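Local coordinates for protein peroxinectin A (Dictyostelium discoideum, PDB 6ERC) that uses hydrogen peroxide to oxidise phenolic donors and has iodide and thiocyanate peroxidase activity, as a secreted haem peroxidase of a social amoeba, at residues R28-I33 against S293-T298; T119-V124 against Y140-S145; S397-L402 against G451-L456. All coordinates share one frame; numbering follows the deposited sequence.

Contact 1: residues R28-I33 against S293-T298; sequences RLANPI and SNEFTT. With HEM (protoporphyrin IX containing Fe), chain F.
The loop 28-33 has no regular secondary structure and passes the N-terminal end of helix 294-300, coming closest where Arg28 CA lies 5.3 Å from Ser293 CA. Glu295 makes the polar link. Its chain bends at chi2 (79°), which turns the carboxylate onto two successive backbone amides: Leu29 N meets OE1 at 3.2 Å, almost straight (176°), and Ala30 N meets OE2 at 3.0 Å from above the carboxylate plane. A water joins Arg28 NH1, Ala30 O and Glu295 OE2, and lies where the two oxygens approach each other as acceptors. The helix itself begins with a classical N-cap, Ser293 OG accepting from Phe296 N at 3.1 Å, while Ser293 CB rests 4.0 Å from Leu29 CG. The Arg28 guanidinium stacks on the Asn294 amide with the planes 19° apart. ND2 lies 3.2 Å above the guanidinium plane, off toward the rim, and Pro32 CB covers the opposite face. Arg28 NH2 bonds to His390 O and Asn294 OD1 to His390 ND1, while Arg28 NE and Asn294 ND2 both reach Glu141. Thr297 OG1 donates to the haem propionate oxygen O2D at 2.8 Å.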
loop_
_atom_site.group_PDB
_atom_site.type_symbol
_atom_site.label_atom_id
_atom_site.label_comp_id
_atom_site.label_asym_id
_atom_site.label_seq_id
_atom_site.Cartn_x
_atom_site.Cartn_y
_atom_site.Cartn_z
ATOM N N ARG A 28 12.328 -2.022 -13.332
ATOM C CA ARG A 28 12.675 -3.408 -13.052
ATOM C C ARG A 28 14.038 -3.460 -12.378
ATOM O O ARG A 28 15.006 -2.883 -12.881
ATOM C CB ARG A 28 12.698 -4.248 -14.334
ATOM C CG ARG A 28 11.350 -4.409 -15.015
ATOM C CD ARG A 28 10.540 -5.554 -14.427
ATOM N NE ARG A 28 9.277 -5.723 -15.141
ATOM C CZ ARG A 28 8.370 -6.653 -14.864
ATOM N NH1 ARG A 28 8.572 -7.521 -13.883
ATOM N NH2 ARG A 28 7.253 -6.712 -15.574
ATOM N N LEU A 29 14.107 -4.148 -11.239
ATOM C CA LEU A 29 15.401 -4.496 -10.664
ATOM C C LEU A 29 15.979 -5.742 -11.315
ATOM O O LEU A 29 17.204 -5.894 -11.375
ATOM C CB LEU A 29 15.272 -4.722 -9.157
ATOM C CG LEU A 29 14.614 -3.608 -8.342
ATOM C CD1 LEU A 29 14.596 -3.991 -6.872
ATOM C CD2 LEU A 29 15.329 -2.283 -8.551
ATOM N N ALA A 30 15.117 -6.631 -11.807
ATOM C CA ALA A 30 15.529 -7.886 -12.417
ATOM C C ALA A 30 14.732 -8.106 -13.695
ATOM O O ALA A 30 13.568 -7.714 -13.791
ATOM C CB ALA A 30 15.316 -9.061 -11.456
ATOM N N ASN A 31 15.371 -8.732 -14.677
ATOM C CA ASN A 31 14.684 -9.024 -15.926
ATOM C C ASN A 31 13.422 -9.837 -15.643
ATOM O O ASN A 31 13.455 -10.770 -14.835
ATOM C CB ASN A 31 15.592 -9.802 -16.879
ATOM C CG ASN A 31 16.657 -8.936 -17.508
ATOM O OD1 ASN A 31 16.445 -8.343 -18.564
ATOM N ND2 ASN A 31 17.814 -8.861 -16.864
ATOM N N PRO A 32 12.295 -9.509 -16.268
ATOM C CA PRO A 32 11.110 -10.361 -16.131
ATOM C C PRO A 32 11.171 -11.565 -17.056
ATOM O O PRO A 32 11.818 -11.544 -18.105
ATOM C CB PRO A 32 9.958 -9.425 -16.519
ATOM C CG PRO A 32 10.573 -8.444 -17.450
ATOM C CD PRO A 32 11.997 -8.265 -17.002
ATOM N N ILE A 33 10.490 -12.637 -16.644
ATOM C CA ILE A 33 10.289 -13.793 -17.509
ATOM C C ILE A 33 9.057 -13.534 -18.361
ATOM O O ILE A 33 8.157 -12.785 -17.970
ATOM C CB ILE A 33 10.156 -15.104 -16.701
ATOM C CG1 ILE A 33 9.012 -15.018 -15.688
ATOM C CG2 ILE A 33 11.462 -15.426 -15.999
ATOM C CD1 ILE A 33 8.652 -16.361 -15.070
ATOM N N SER A 293 9.662 0.424 -8.534
ATOM C CA SER A 293 10.093 -0.793 -9.201
ATOM C C SER A 293 8.967 -1.816 -9.206
ATOM O O SER A 293 8.155 -1.887 -8.280
ATOM C CB SER A 293 11.322 -1.390 -8.515
ATOM O OG SER A 293 10.980 -1.919 -7.247
ATOM N N ASN A 294 8.933 -2.620 -10.268
ATOM C CA ASN A 294 7.885 -3.623 -10.403
ATOM C C ASN A 294 7.940 -4.639 -9.273
ATOM O O ASN A 294 6.895 -5.112 -8.811
ATOM C CB ASN A 294 8.008 -4.322 -11.756
ATOM C CG ASN A 294 6.684 -4.831 -12.268
ATOM O OD1 ASN A 294 5.967 -5.548 -11.569
ATOM N ND2 ASN A 294 6.340 -4.448 -13.493
ATOM N N GLU A 295 9.142 -4.976 -8.806
ATOM C CA GLU A 295 9.271 -5.960 -7.739
ATOM C C GLU A 295 8.846 -5.386 -6.395
ATOM O O GLU A 295 8.351 -6.126 -5.539
ATOM C CB GLU A 295 10.710 -6.470 -7.659
ATOM C CG GLU A 295 11.217 -7.144 -8.930
ATOM C CD GLU A 295 11.643 -6.147 -9.997
ATOM O OE1 GLU A 295 11.369 -4.940 -9.831
ATOM O OE2 GLU A 295 12.256 -6.573 -10.999
ATOM N N PHE A 296 9.032 -4.079 -6.194
ATOM C CA PHE A 296 8.665 -3.453 -4.927
ATOM C C PHE A 296 7.167 -3.564 -4.681
ATOM O O PHE A 296 6.726 -4.120 -3.669
ATOM C CB PHE A 296 9.107 -1.987 -4.925
ATOM C CG PHE A 296 8.638 -1.205 -3.722
ATOM C CD1 PHE A 296 9.354 -1.233 -2.536
ATOM C CD2 PHE A 296 7.490 -0.430 -3.785
ATOM C CE1 PHE A 296 8.927 -0.511 -1.430
ATOM C CE2 PHE A 296 7.060 0.297 -2.681
ATOM C CZ PHE A 296 7.780 0.254 -1.505
ATOM N N THR A 297 6.363 -3.041 -5.606
ATOM C CA THR A 297 4.922 -3.016 -5.396
ATOM C C THR A 297 4.286 -4.382 -5.618
ATOM O O THR A 297 3.322 -4.731 -4.927
ATOM C CB THR A 297 4.279 -1.971 -6.313
ATOM O OG1 THR A 297 2.898 -1.819 -5.972
ATOM C CG2 THR A 297 4.389 -2.365 -7.778
ATOM N N THR A 298 4.808 -5.171 -6.558
ATOM C CA THR A 298 4.194 -6.456 -6.871
ATOM C C THR A 298 4.567 -7.530 -5.855
ATOM O O THR A 298 3.735 -8.376 -5.514
ATOM C CB THR A 298 4.603 -6.905 -8.275
ATOM O OG1 THR A 298 4.384 -5.838 -9.208
ATOM C CG2 THR A 298 3.795 -8.121 -8.703
HETATM C CHA HEM F . -2.496 -4.275 -3.315
HETATM C CHB HEM F . -6.151 -5.069 -0.251
HETATM C CHC HEM F . -3.205 -4.073 3.490
HETATM C CHD HEM F . 0.501 -3.519 0.422
HETATM C C1A HEM F . -3.718 -4.635 -2.803
HETATM C C2A HEM F . -4.827 -5.161 -3.560
HETATM C C3A HEM F . -5.842 -5.386 -2.721
HETATM C C4A HEM F . -5.403 -5.002 -1.398
HETATM C CMA HEM F . -7.238 -5.944 -3.074
HETATM C CAA HEM F . -4.798 -5.418 -5.076
HETATM C CBA HEM F . -4.858 -6.927 -5.266
HETATM C CGA HEM F . -4.278 -7.299 -6.606
HETATM O O1A HEM F . -3.063 -7.063 -6.829
HETATM O O2A HEM F . -5.030 -7.845 -7.451
HETATM C C1B HEM F . -5.669 -4.847 1.016
HETATM C C2B HEM F . -6.456 -4.917 2.222
HETATM C C3B HEM F . -5.650 -4.638 3.261
HETATM C C4B HEM F . -4.322 -4.386 2.738
HETATM C CMB HEM F . -7.961 -5.254 2.214
HETATM C CAB HEM F . -5.973 -4.582 4.772
HETATM C CBB HEM F . -7.171 -4.894 5.278
HETATM C C1C HEM F . -1.939 -3.843 2.996
HETATM C C2C HEM F . -0.753 -3.531 3.774
HETATM C C3C HEM F . 0.277 -3.375 2.915
HETATM C C4C HEM F . -0.241 -3.587 1.581
HETATM C CMC HEM F . -0.792 -3.431 5.314
HETATM C CAC HEM F . 1.778 -3.040 3.121
HETATM C CBC HEM F . 2.375 -2.807 4.292
HETATM C C1D HEM F . 0.003 -3.631 -0.854
HETATM C C2D HEM F . 0.743 -3.405 -2.074
HETATM C C3D HEM F . -0.088 -3.626 -3.097
HETATM C C4D HEM F . -1.381 -3.979 -2.567
HETATM C CMD HEM F . 2.233 -3.013 -2.142
HETATM C CAD HEM F . 0.213 -3.499 -4.601
HETATM C CBD HEM F . 0.136 -2.006 -4.904
HETATM C CGD HEM F . -0.400 -1.757 -6.293
HETATM O O1D HEM F . -1.647 -1.729 -6.454
HETATM O O2D HEM F . 0.403 -1.579 -7.244
HETATM N NA HEM F . -4.104 -4.549 -1.484
HETATM N NB HEM F . -4.373 -4.521 1.363
HETATM N NC HEM F . -1.587 -3.867 1.664
HETATM N ND HEM F . -1.289 -3.978 -1.192
HETATM FE FE HEM F . -2.822 -4.191 0.066
HETATM O O HOH W 1 11.232 -8.378 -12.791
#

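Contact 2: residues T119-V124 against Y140-S145; sequences TRATEV and YEQINS. With BMA (beta-D-mannopyranose), chain H.
Thr122, which pairs with Glu141 and packs on Ile143 across two antiparallel strands, carries a sugar: its OG1 is bonded covalently to C1 of a mannose, 1.6 Å away, an O-linked sugar on the strand. With OG1 anti to the backbone N (chi1 -161°), CG2 is left to turn toward Ile143 and meets its CD1 at 3.8 Å. Arg120 reaches out fully extended, so that its NH2 donates to the mannose O3 in a nearly straight bond (169°); the modelled NH2 to O3 distance of 2.5 Å is very short and its exact length doubtful. Ile143 CG2 packs over one face of that guanidinium, offset toward the rim, with the sugar at its edge.

The backbones are held by an antiparallel ladder. Thr122 and Glu141 form a hydrogen-bonded pair, each N to the other's O at 3.0 Å, and Ile143 N donates to Arg120 O at 2.9 Å. Ala121 faces Gln142 in a non-hydrogen-bonded pair. Glu123 and Tyr140 form another such pair, their side chains diverging, with Tyr140 CD2 3.7 Å from Glu123 CA. Val124 CG1 lies 3.6 Å from Glu141 CB, and at the other end Thr119 CB touches Gln142 CG. Within an antiparallel sheet of four strands these are the two central ones: strand 24-25 borders 139-144, with Pro25 against Ile143, and strand 91-96 lies along the far side of 113-124. Helix 379-390 adjoins at Thr119, whose OG1 is hydrogen-bonded to Arg386 and His390.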
loop_
_atom_site.group_PDB
_atom_site.type_symbol
_atom_site.label_atom_id
_atom_site.label_comp_id
_atom_site.label_asym_id
_atom_site.label_seq_id
_atom_site.Cartn_x
_atom_site.Cartn_y
_atom_site.Cartn_z
ATOM N N THR A 119 -2.885 -6.365 -15.351
ATOM C CA THR A 119 -2.502 -4.973 -15.171
ATOM C C THR A 119 -2.278 -4.283 -16.508
ATOM O O THR A 119 -1.765 -4.881 -17.456
ATOM C CB THR A 119 -1.236 -4.885 -14.324
ATOM O OG1 THR A 119 -1.438 -5.615 -13.109
ATOM C CG2 THR A 119 -0.907 -3.432 -13.995
ATOM N N ARG A 120 -2.667 -3.012 -16.574
ATOM C CA ARG A 120 -2.404 -2.215 -17.759
ATOM C C ARG A 120 -0.926 -2.249 -18.094
ATOM O O ARG A 120 -0.059 -2.084 -17.229
ATOM C CB ARG A 120 -2.857 -0.770 -17.542
ATOM C CG ARG A 120 -2.625 0.174 -18.723
ATOM C CD ARG A 120 -2.947 1.601 -18.333
ATOM N NE ARG A 120 -2.416 2.583 -19.276
ATOM C CZ ARG A 120 -2.562 3.899 -19.141
ATOM N NH1 ARG A 120 -3.227 4.398 -18.104
ATOM N NH2 ARG A 120 -2.044 4.721 -20.044
ATOM N N ALA A 121 -0.655 -2.466 -19.373
ATOM C CA ALA A 121 0.706 -2.537 -19.872
ATOM C C ALA A 121 0.805 -1.740 -21.164
ATOM O O ALA A 121 -0.199 -1.419 -21.807
ATOM C CB ALA A 121 1.165 -3.992 -20.103
ATOM N N THR A 122 2.040 -1.416 -21.522
ATOM C CA THR A 122 2.338 -0.642 -22.713
ATOM C C THR A 122 3.614 -1.187 -23.336
ATOM O O THR A 122 4.484 -1.729 -22.647
ATOM C CB THR A 122 2.496 0.860 -22.384
ATOM O OG1 THR A 122 2.344 1.625 -23.583
ATOM C CG2 THR A 122 3.887 1.152 -21.761
ATOM N N GLU A 123 3.709 -1.035 -24.651
ATOM C CA GLU A 123 4.891 -1.473 -25.373
ATOM C C GLU A 123 6.087 -0.608 -24.985
ATOM O O GLU A 123 5.972 0.602 -24.810
ATOM C CB GLU A 123 4.641 -1.421 -26.894
ATOM C CG GLU A 123 5.744 -2.046 -27.716
ATOM C CD GLU A 123 5.366 -2.151 -29.183
ATOM O OE1 GLU A 123 4.150 -2.177 -29.488
ATOM O OE2 GLU A 123 6.276 -2.205 -30.033
ATOM N N VAL A 124 7.242 -1.245 -24.836
ATOM C CA VAL A 124 8.477 -0.552 -24.469
ATOM C C VAL A 124 9.588 -1.013 -25.401
ATOM O O VAL A 124 9.465 -2.035 -26.100
ATOM C CB VAL A 124 8.860 -0.803 -22.991
ATOM C CG1 VAL A 124 7.811 -0.204 -22.070
ATOM C CG2 VAL A 124 9.056 -2.294 -22.710
ATOM N N TYR A 140 6.996 -5.465 -23.304
ATOM C CA TYR A 140 5.971 -4.749 -22.551
ATOM C C TYR A 140 6.414 -4.489 -21.126
ATOM O O TYR A 140 7.211 -5.236 -20.550
ATOM C CB TYR A 140 4.638 -5.510 -22.501
ATOM C CG TYR A 140 4.065 -5.769 -23.864
ATOM C CD1 TYR A 140 4.243 -6.993 -24.470
ATOM C CD2 TYR A 140 3.368 -4.782 -24.560
ATOM C CE1 TYR A 140 3.739 -7.253 -25.721
ATOM C CE2 TYR A 140 2.862 -5.033 -25.818
ATOM C CZ TYR A 140 3.045 -6.265 -26.396
ATOM O OH TYR A 140 2.532 -6.506 -27.650
ATOM N N GLU A 141 5.852 -3.427 -20.568
ATOM C CA GLU A 141 6.075 -3.073 -19.177
ATOM C C GLU A 141 4.772 -2.612 -18.549
ATOM O O GLU A 141 3.940 -1.982 -19.213
ATOM C CB GLU A 141 7.146 -1.972 -19.064
ATOM C CG GLU A 141 7.563 -1.628 -17.639
ATOM C CD GLU A 141 7.890 -2.861 -16.802
ATOM O OE1 GLU A 141 6.970 -3.397 -16.146
ATOM O OE2 GLU A 141 9.061 -3.295 -16.799
ATOM N N GLN A 142 4.581 -2.975 -17.281
ATOM C CA GLN A 142 3.362 -2.586 -16.592
ATOM C C GLN A 142 3.372 -1.096 -16.263
ATOM O O GLN A 142 4.428 -0.469 -16.105
ATOM C CB GLN A 142 3.167 -3.408 -15.311
ATOM C CG GLN A 142 2.560 -4.795 -15.529
ATOM C CD GLN A 142 3.539 -5.785 -16.135
ATOM O OE1 GLN A 142 4.717 -5.806 -15.782
ATOM N NE2 GLN A 142 3.053 -6.610 -17.052
ATOM N N ILE A 143 2.169 -0.527 -16.173
ATOM C CA ILE A 143 1.973 0.919 -16.033
ATOM C C ILE A 143 1.566 1.235 -14.602
ATOM O O ILE A 143 0.624 0.638 -14.065
ATOM C CB ILE A 143 0.924 1.453 -17.039
ATOM C CG1 ILE A 143 1.514 1.521 -18.473
ATOM C CG2 ILE A 143 0.410 2.834 -16.583
ATOM C CD1 ILE A 143 2.171 2.859 -18.837
ATOM N N ASN A 144 2.281 2.173 -13.990
ATOM C CA ASN A 144 1.919 2.693 -12.675
ATOM C C ASN A 144 0.879 3.795 -12.851
ATOM O O ASN A 144 1.195 4.892 -13.327
ATOM C CB ASN A 144 3.145 3.230 -11.929
ATOM C CG ASN A 144 2.834 3.601 -10.492
ATOM O OD1 ASN A 144 1.706 3.432 -10.028
ATOM N ND2 ASN A 144 3.828 4.093 -9.780
ATOM N N SER A 145 -0.360 3.508 -12.468
ATOM C CA SER A 145 -1.441 4.488 -12.559
ATOM C C SER A 145 -1.484 5.421 -11.353
ATOM O O SER A 145 -2.559 5.749 -10.846
ATOM C CB SER A 145 -2.773 3.761 -12.738
ATOM O OG SER A 145 -2.833 3.119 -14.001
HETATM C C1 BMA H . 0.959 2.136 -24.126
HETATM C C2 BMA H . -0.548 2.499 -23.915
HETATM C C3 BMA H . -0.653 3.927 -23.326
HETATM C C4 BMA H . 0.409 4.874 -23.955
HETATM C C5 BMA H . 0.913 4.252 -25.268
HETATM C C6 BMA H . 1.854 5.148 -26.057
HETATM O O2 BMA H . -1.164 1.624 -22.979
HETATM O O3 BMA H . -0.533 3.909 -21.917
HETATM O O4 BMA H . -0.169 6.138 -24.241
HETATM O O5 BMA H . 1.643 3.061 -24.942
HETATM O O6 BMA H . 1.488 5.132 -27.451
#

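Contact 3: residues S397-L402 against G451-L456; sequences SLRRQL and GQTFYL
Arg399 reaches from helix 395-401 to the first turn of helix 452-467 and takes hold of Gln452 OE1 end-on, with NH1 at 3.1 Å and NH2 at 3.0 Å from that one oxygen. A bend at chi3 (62°) brings the guanidinium round. The acceptor lies near its plane, and the amide is turned 32° from it. NH1 also makes a weak bond to Thr453 OG1, while Arg399 NE bonds to Arg405 O and Thr453 OG1 to Glu442, so both groups also have partners outside the two segments.

The buried part of the contact is the Thr453 side, with Arg399 and Leu398; here Thr453 CG2 touches Leu398 CD2 and Leu402 CD1, each at 4.2 Å. Gln452 is partly exposed. Toward the C-terminal ends, at Leu402 and Leu456, the contact is looser and partly exposed: the two side chains slide past each other in opposite directions and meet through their CD2 methyls at 4.1 Å. The short helical axes stay 11.0 Å apart and are inclined at 50°, so long side chains span much of the gap. Ile457, one residue further on, touches both Leu398 and Leu402. The contact joins helices 395-401 and 452-467 within the mainly helical animal haem peroxidase fold, away from the catalytic residues.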
loop_
_atom_site.group_PDB
_atom_site.type_symbol
_atom_site.label_atom_id
_atom_site.label_comp_id
_atom_site.label_asym_id
_atom_site.label_seq_id
_atom_site.Cartn_x
_atom_site.Cartn_y
_atom_site.Cartn_z
ATOM N N SER A 397 15.980 -17.019 -8.926
ATOM C CA SER A 397 16.402 -16.128 -10.002
ATOM C C SER A 397 16.443 -14.680 -9.529
ATOM O O SER A 397 17.373 -13.936 -9.863
ATOM C CB SER A 397 15.467 -16.268 -11.202
ATOM O OG SER A 397 15.877 -15.421 -12.262
ATOM N N LEU A 398 15.445 -14.262 -8.750
ATOM C CA LEU A 398 15.430 -12.899 -8.231
ATOM C C LEU A 398 16.648 -12.636 -7.355
ATOM O O LEU A 398 17.324 -11.611 -7.502
ATOM C CB LEU A 398 14.138 -12.654 -7.448
ATOM C CG LEU A 398 13.981 -11.278 -6.797
ATOM C CD1 LEU A 398 14.023 -10.178 -7.845
ATOM C CD2 LEU A 398 12.688 -11.215 -6.008
ATOM N N ARG A 399 16.946 -13.556 -6.434
ATOM C CA ARG A 399 18.097 -13.383 -5.553
ATOM C C ARG A 399 19.377 -13.184 -6.355
ATOM O O ARG A 399 20.163 -12.269 -6.076
ATOM C CB ARG A 399 18.225 -14.588 -4.618
ATOM C CG ARG A 399 17.173 -14.635 -3.522
ATOM C CD ARG A 399 17.341 -15.848 -2.618
ATOM N NE ARG A 399 18.622 -15.848 -1.912
ATOM C CZ ARG A 399 18.863 -15.193 -0.780
ATOM N NH1 ARG A 399 17.914 -14.466 -0.204
ATOM N NH2 ARG A 399 20.063 -15.261 -0.220
ATOM N N ARG A 400 19.604 -14.032 -7.362
ATOM C CA ARG A 400 20.786 -13.887 -8.205
ATOM C C ARG A 400 20.854 -12.488 -8.807
ATOM O O ARG A 400 21.900 -11.831 -8.772
ATOM C CB ARG A 400 20.784 -14.944 -9.313
ATOM C CG ARG A 400 21.004 -16.382 -8.845
ATOM C CD ARG A 400 21.218 -17.327 -10.039
ATOM N NE ARG A 400 21.266 -18.740 -9.654
ATOM C CZ ARG A 400 20.236 -19.585 -9.710
ATOM N NH1 ARG A 400 19.045 -19.179 -10.140
ATOM N NH2 ARG A 400 20.398 -20.848 -9.332
ATOM N N GLN A 401 19.738 -12.013 -9.364
ATOM C CA GLN A 401 19.720 -10.715 -10.022
ATOM C C GLN A 401 19.756 -9.553 -9.038
ATOM O O GLN A 401 19.953 -8.411 -9.468
ATOM C CB GLN A 401 18.487 -10.605 -10.919
ATOM C CG GLN A 401 18.494 -11.604 -12.064
ATOM C CD GLN A 401 17.397 -11.355 -13.078
ATOM O OE1 GLN A 401 17.443 -10.383 -13.832
ATOM N NE2 GLN A 401 16.403 -12.234 -13.105
ATOM N N LEU A 402 19.574 -9.810 -7.745
ATOM C CA LEU A 402 19.742 -8.792 -6.716
ATOM C C LEU A 402 21.117 -8.841 -6.069
ATOM O O LEU A 402 21.371 -8.085 -5.126
ATOM C CB LEU A 402 18.665 -8.946 -5.635
ATOM C CG LEU A 402 17.217 -8.715 -6.070
ATOM C CD1 LEU A 402 16.265 -9.113 -4.954
ATOM C CD2 LEU A 402 16.990 -7.265 -6.470
ATOM N N GLY A 451 12.276 -10.537 5.557
ATOM C CA GLY A 451 13.442 -11.325 5.229
ATOM C C GLY A 451 14.467 -10.533 4.441
ATOM O O GLY A 451 14.260 -9.383 4.053
ATOM N N GLN A 452 15.605 -11.185 4.199
ATOM C CA GLN A 452 16.699 -10.538 3.482
ATOM C C GLN A 452 16.247 -10.048 2.112
ATOM O O GLN A 452 16.543 -8.915 1.717
ATOM C CB GLN A 452 17.868 -11.511 3.344
ATOM C CG GLN A 452 19.107 -10.912 2.708
ATOM C CD GLN A 452 20.129 -11.965 2.337
ATOM O OE1 GLN A 452 19.784 -13.019 1.800
ATOM N NE2 GLN A 452 21.394 -11.688 2.626
ATOM N N THR A 453 15.531 -10.890 1.368
ATOM C CA THR A 453 15.146 -10.529 0.008
ATOM C C THR A 453 14.229 -9.311 0.006
ATOM O O THR A 453 14.521 -8.297 -0.637
ATOM C CB THR A 453 14.473 -11.719 -0.676
ATOM O OG1 THR A 453 15.357 -12.844 -0.643
ATOM C CG2 THR A 453 14.140 -11.388 -2.122
ATOM N N PHE A 454 13.103 -9.398 0.716
ATOM C CA PHE A 454 12.188 -8.264 0.785
ATOM C C PHE A 454 12.878 -7.037 1.374
ATOM O O PHE A 454 12.632 -5.907 0.940
ATOM C CB PHE A 454 10.953 -8.640 1.608
ATOM C CG PHE A 454 9.970 -9.527 0.882
ATOM C CD1 PHE A 454 10.249 -10.031 -0.380
ATOM C CD2 PHE A 454 8.754 -9.842 1.464
ATOM C CE1 PHE A 454 9.335 -10.834 -1.037
ATOM C CE2 PHE A 454 7.839 -10.645 0.810
ATOM C CZ PHE A 454 8.131 -11.141 -0.442
ATOM N N TYR A 455 13.752 -7.243 2.361
ATOM C CA TYR A 455 14.511 -6.137 2.934
ATOM C C TYR A 455 15.260 -5.369 1.851
ATOM O O TYR A 455 15.218 -4.134 1.800
ATOM C CB TYR A 455 15.484 -6.680 3.980
ATOM C CG TYR A 455 16.313 -5.641 4.696
ATOM C CD1 TYR A 455 17.439 -5.088 4.101
ATOM C CD2 TYR A 455 15.988 -5.237 5.982
ATOM C CE1 TYR A 455 18.204 -4.149 4.759
ATOM C CE2 TYR A 455 16.748 -4.298 6.647
ATOM C CZ TYR A 455 17.855 -3.758 6.033
ATOM O OH TYR A 455 18.617 -2.823 6.696
ATOM N N LEU A 456 15.954 -6.093 0.970
ATOM C CA LEU A 456 16.774 -5.442 -0.046
ATOM C C LEU A 456 15.915 -4.664 -1.037
ATOM O O LEU A 456 16.274 -3.550 -1.433
ATOM C CB LEU A 456 17.627 -6.484 -0.768
ATOM C CG LEU A 456 18.815 -5.968 -1.584
ATOM C CD1 LEU A 456 19.897 -7.033 -1.655
ATOM C CD2 LEU A 456 18.396 -5.549 -2.986
#

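Overall arrangement
Contact 1 is the middle member, its centre 12 Å from that of contact 2 and 11 Å from that of contact 3, whereas the centres of contacts 2 and 3 are 23 Å apart and their nearest atoms about 11 Å. Toward the sheet, Arg28 NE makes a salt bridge to Glu141 OE2 at 2.9 Å, and Asn294 ND2 meets Glu141 OE1 at the same distance. Toward the helices, Asn31 N meets Gln401 OE1 at 2.8 Å and Ala30 CB packs on Leu398 CD1. Contact 1 alone reaches the haem, through Thr297. The Thr119 side chain of contact 2 lies about 7 Å from the haem, and the Ser145 side chain about 8 Å from that of Arg213, the predicted transition-state stabiliser.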